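Local atomic coordinates of glutathione S-transferase (Burkholderia glumae, PDB entry 4ISD), a protein that binds glutathione and probably conjugates it to electrophilic substrates, as other glutathione S-transferases do. Residues Val84-Ala87 / Pro88-Ala92; Phe25-Leu28 / Lys29-Leu33. All blocks are in the same frame, centred on the assembly; numbering follows the deposited sequence.

Contact 1 (Val84-Ala87 / Pro88-Ala92); sequences VYPA and PHYAA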
loop_
_atom_site.group_PDB
_atom_site.type_symbol
_atom_site.label_atom_id
_atom_site.label_comp_id
_atom_site.label_asym_id
_atom_site.label_seq_id
_atom_site.Cartn_x
_atom_site.Cartn_y
_atom_site.Cartn_z
ATOM N N VAL A 84 -13.163 10.297 -6.507
ATOM C CA VAL A 84 -14.372 10.319 -7.327
ATOM C C VAL A 84 -15.557 10.868 -6.533
ATOM O O VAL A 84 -16.410 11.572 -7.068
ATOM C CB VAL A 84 -14.705 8.901 -7.846
ATOM C CG1 VAL A 84 -15.950 8.915 -8.712
ATOM C CG2 VAL A 84 -13.509 8.311 -8.602
ATOM N N TYR A 85 -15.609 10.552 -5.246
ATOM C CA TYR A 85 -16.680 11.059 -4.384
ATOM C C TYR A 85 -16.062 11.762 -3.208
ATOM O O TYR A 85 -15.979 11.197 -2.134
ATOM C CB TYR A 85 -17.579 9.919 -3.893
ATOM C CG TYR A 85 -18.122 9.115 -5.040
ATOM C CD1 TYR A 85 -19.146 9.614 -5.844
ATOM C CD2 TYR A 85 -17.576 7.876 -5.359
ATOM C CE1 TYR A 85 -19.624 8.879 -6.915
ATOM C CE2 TYR A 85 -18.044 7.139 -6.424
ATOM C CZ TYR A 85 -19.059 7.638 -7.199
ATOM O OH TYR A 85 -19.522 6.886 -8.253
ATOM N N PRO A 86 -15.613 13.006 -3.410
ATOM C CA PRO A 86 -14.875 13.714 -2.355
ATOM C C PRO A 86 -15.756 14.519 -1.375
ATOM O O PRO A 86 -16.904 14.864 -1.672
ATOM C CB PRO A 86 -13.989 14.666 -3.165
ATOM C CG PRO A 86 -14.861 15.023 -4.365
ATOM C CD PRO A 86 -15.703 13.793 -4.658
ATOM N N ALA A 87 -15.200 14.800 -0.199
ATOM C CA ALA A 87 -15.682 15.873 0.666
ATOM C C ALA A 87 -15.699 17.159 -0.143
ATOM O O ALA A 87 -14.856 17.353 -1.016
ATOM C CB ALA A 87 -14.759 16.022 1.853
ATOM N N PRO A 88 -16.646 18.056 0.131
ATOM C CA PRO A 88 -17.737 17.989 1.118
ATOM C C PRO A 88 -19.047 17.411 0.571
ATOM O O PRO A 88 -20.031 17.348 1.310
ATOM C CB PRO A 88 -17.942 19.457 1.498
ATOM C CG PRO A 88 -17.574 20.207 0.255
ATOM C CD PRO A 88 -16.499 19.403 -0.450
ATOM N N HIS A 89 -19.057 16.997 -0.695
ATOM C CA HIS A 89 -20.248 16.421 -1.310
ATOM C C HIS A 89 -20.510 15.034 -0.709
ATOM O O HIS A 89 -21.648 14.546 -0.702
ATOM C CB HIS A 89 -20.070 16.302 -2.833
ATOM C CG HIS A 89 -19.812 17.604 -3.533
ATOM N ND1 HIS A 89 -18.589 18.255 -3.492
ATOM C CD2 HIS A 89 -20.601 18.372 -4.326
ATOM C CE1 HIS A 89 -18.651 19.364 -4.202
ATOM N NE2 HIS A 89 -19.868 19.458 -4.724
ATOM N N TYR A 90 -19.443 14.419 -0.205
ATOM C CA TYR A 90 -19.464 13.054 0.314
ATOM C C TYR A 90 -18.557 12.961 1.541
ATOM O O TYR A 90 -17.588 13.703 1.646
ATOM C CB TYR A 90 -18.939 12.071 -0.747
ATOM C CG TYR A 90 -19.837 11.884 -1.949
ATOM C CD1 TYR A 90 -19.633 12.612 -3.126
ATOM C CD2 TYR A 90 -20.891 10.976 -1.918
ATOM C CE1 TYR A 90 -20.461 12.435 -4.236
ATOM C CE2 TYR A 90 -21.723 10.798 -3.019
ATOM C CZ TYR A 90 -21.504 11.525 -4.175
ATOM O OH TYR A 90 -22.338 11.339 -5.261
ATOM N N ALA A 91 -18.844 12.044 2.461
ATOM C CA ALA A 91 -17.950 11.830 3.604
ATOM C C ALA A 91 -16.576 11.350 3.124
ATOM O O ALA A 91 -16.489 10.440 2.286
ATOM C CB ALA A 91 -18.539 10.827 4.556
ATOM N N ALA A 92 -15.516 11.956 3.657
ATOM C CA ALA A 92 -14.151 11.527 3.354
ATOM C C ALA A 92 -13.689 10.381 4.238
ATOM O O ALA A 92 -13.924 10.376 5.451
ATOM C CB ALA A 92 -13.183 12.691 3.476
#
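Y85 and Y90 show how two aromatic side chains five residues apart can close a loop by meeting edge to face. The edge of the Y85 ring is turned toward the face of Y90, the planes at 73° and the centroids 5.0 Å apart; Y85 CD1 comes within 3.5 Å of Y90 CZ. The methylene joins in, since Y85 CB lies over the same Y90 ring, 3.7 Å from its centroid, in a CH-pi contact. With Y90 CG opposite its carbonyl carbon (chi1 -69°), the ring is laid beside Y85 CB and the Y85 ring edge. Y85 OH leads away from the pair to a hydrogen bond with H66 NE2. The chain reverses between the rings through a cis A87-P88 peptide, and the backbone of A87 and P88 is close to that of a type VIa turn; this turn lies early in the connection from helix 74-84 to helix 98-113. Polar ties are slight: Y90 N gives P86 O a weak, bent hydrogen bond of 3.0 Å, this oxygen lying at the edge of the Y90 ring. Among apolar contacts, the methyls A87 CB and A92 CB approach to 4.0 Å, and P86 CD stands 4.4 Å from Y90 CD1.

Contact 2 (Phe25-Leu28 / Lys29-Leu33); sequences FVVL and KEKGL
K29 N, E30 N and K31 N bond back to the carbonyls of F25, V26 and V27 as the last turns of helix 19-31 run out, and G32, with positive phi (77°), ends it in a Schellman motif: L33 N reaches L28 O at 3.2 Å, nearly straight at 171°, outside the G32 N to K29 O bond of 3.1 Å. Beyond this reversal L33 folds back, its CD1 4.1 Å from L28 CD2, the two leucine side chains crossing at about a right angle. Along the helix flank F25 and K29 lie side by side. With F25 CG opposite the backbone N (chi1 178°), the ring can meet K29 through CE1, 3.5 Å from K29 CG, while F35 and W207 make edge-to-face pairs with the same ring. One residue on, V26 CG1 rests 3.9 Å from E30 CG. The E30 carboxylate is taken by R201 and S203, and K31 NZ forms a salt bridge with D82. In this helix of the thioredoxin-like beta-alpha-beta unit, the aliphatic stems thus pack locally while the E30 carboxylate and K31 NZ reach out to other parts of the fold; the opposite charges probably favour both E30 and K31 staying ionised.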
loop_
_atom_site.group_PDB
_atom_site.type_symbol
_atom_site.label_atom_id
_atom_site.label_comp_id
_atom_site.label_asym_id
_atom_site.label_seq_id
_atom_site.Cartn_x
_atom_site.Cartn_y
_atom_site.Cartn_z
ATOM N N PHE A 25 -15.599 -2.335 1.667
ATOM C CA PHE A 25 -17.014 -2.276 1.967
ATOM C C PHE A 25 -17.273 -1.089 2.894
ATOM O O PHE A 25 -18.275 -0.381 2.743
ATOM C CB PHE A 25 -17.469 -3.592 2.617
ATOM C CG PHE A 25 -18.929 -3.618 3.008
ATOM C CD1 PHE A 25 -19.382 -2.923 4.128
ATOM C CD2 PHE A 25 -19.842 -4.361 2.272
ATOM C CE1 PHE A 25 -20.735 -2.948 4.502
ATOM C CE2 PHE A 25 -21.186 -4.401 2.631
ATOM C CZ PHE A 25 -21.639 -3.690 3.758
ATOM N N VAL A 26 -16.383 -0.866 3.859
ATOM C CA VAL A 26 -16.629 0.201 4.833
ATOM C C VAL A 26 -16.530 1.569 4.174
ATOM O O VAL A 26 -17.292 2.479 4.506
ATOM C CB VAL A 26 -15.723 0.095 6.091
ATOM C CG1 VAL A 26 -15.684 1.416 6.847
ATOM C CG2 VAL A 26 -16.204 -1.046 6.999
ATOM N N VAL A 27 -15.622 1.703 3.206
ATOM C CA VAL A 27 -15.475 2.976 2.500
ATOM C C VAL A 27 -16.762 3.349 1.768
ATOM O O VAL A 27 -17.267 4.472 1.907
ATOM C CB VAL A 27 -14.282 2.955 1.533
ATOM C CG1 VAL A 27 -14.199 4.251 0.751
ATOM C CG2 VAL A 27 -13.006 2.739 2.304
ATOM N N LEU A 28 -17.294 2.398 1.006
ATOM C CA LEU A 28 -18.520 2.610 0.243
ATOM C C LEU A 28 -19.653 3.002 1.174
ATOM O O LEU A 28 -20.383 3.966 0.919
ATOM C CB LEU A 28 -18.900 1.341 -0.530
ATOM C CG LEU A 28 -17.991 0.950 -1.702
ATOM C CD1 LEU A 28 -18.068 -0.545 -1.993
ATOM C CD2 LEU A 28 -18.360 1.752 -2.954
ATOM N N LYS A 29 -19.782 2.264 2.269
ATOM C CA LYS A 29 -20.872 2.502 3.187
ATOM C C LYS A 29 -20.766 3.853 3.879
ATOM O O LYS A 29 -21.761 4.548 4.014
ATOM C CB LYS A 29 -20.998 1.356 4.179
ATOM C CG LYS A 29 -21.929 0.266 3.693
ATOM C CD LYS A 29 -23.371 0.719 3.836
ATOM C CE LYS A 29 -24.345 -0.356 3.379
ATOM N NZ LYS A 29 -24.108 -0.743 1.964
ATOM N N GLU A 30 -19.565 4.246 4.289
ATOM C CA GLU A 30 -19.382 5.552 4.932
ATOM C C GLU A 30 -19.865 6.697 4.045
ATOM O O GLU A 30 -20.431 7.676 4.542
ATOM C CB GLU A 30 -17.912 5.786 5.267
ATOM C CG GLU A 30 -17.372 4.861 6.322
ATOM C CD GLU A 30 -17.942 5.133 7.694
ATOM O OE1 GLU A 30 -18.366 6.287 7.953
ATOM O OE2 GLU A 30 -17.955 4.191 8.513
ATOM N N LYS A 31 -19.629 6.561 2.736
ATOM C CA LYS A 31 -19.927 7.610 1.771
ATOM C C LYS A 31 -21.378 7.593 1.322
ATOM O O LYS A 31 -21.823 8.529 0.634
ATOM C CB LYS A 31 -19.039 7.468 0.539
ATOM C CG LYS A 31 -17.548 7.502 0.815
ATOM C CD LYS A 31 -16.802 7.703 -0.485
ATOM C CE LYS A 31 -15.838 8.869 -0.416
ATOM N NZ LYS A 31 -14.482 8.463 0.042
ATOM N N GLY A 32 -22.103 6.531 1.694
ATOM C CA GLY A 32 -23.522 6.390 1.378
ATOM C C GLY A 32 -23.810 5.987 -0.065
ATOM O O GLY A 32 -24.855 6.323 -0.614
ATOM N N LEU A 33 -22.886 5.258 -0.679
ATOM C CA LEU A 33 -22.997 4.862 -2.090
ATOM C C LEU A 33 -23.772 3.544 -2.299
ATOM O O LEU A 33 -23.716 2.636 -1.459
ATOM C CB LEU A 33 -21.596 4.754 -2.728
ATOM C CG LEU A 33 -20.789 6.042 -2.947
ATOM C CD1 LEU A 33 -19.296 5.755 -3.158
ATOM C CD2 LEU A 33 -21.338 6.849 -4.121
#

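Contact 2 ends one helix of the N-terminal domain and contact 1 follows the end of another, helix 74-84, so the two describe neighbouring helix exits on the same side of the chain's centre, with centres about 11 Å apart. They touch directly: Y85 CD2 lies 3.5 Å from L33 CD1, and Y90 CD2 is 3.7 Å from K31 O, so the tyrosine pair packs against the residues of the Schellman end. The K31 chain passes the Y85 and A91 carbonyls on its way to D82 of helix 74-84, joining both helix ends. Neither contact supplies glutathione-pocket residues; the V27 side chain is about 11 Å from a bound glutathione, while S74, at the other end of helix 74-84, belongs to that pocket.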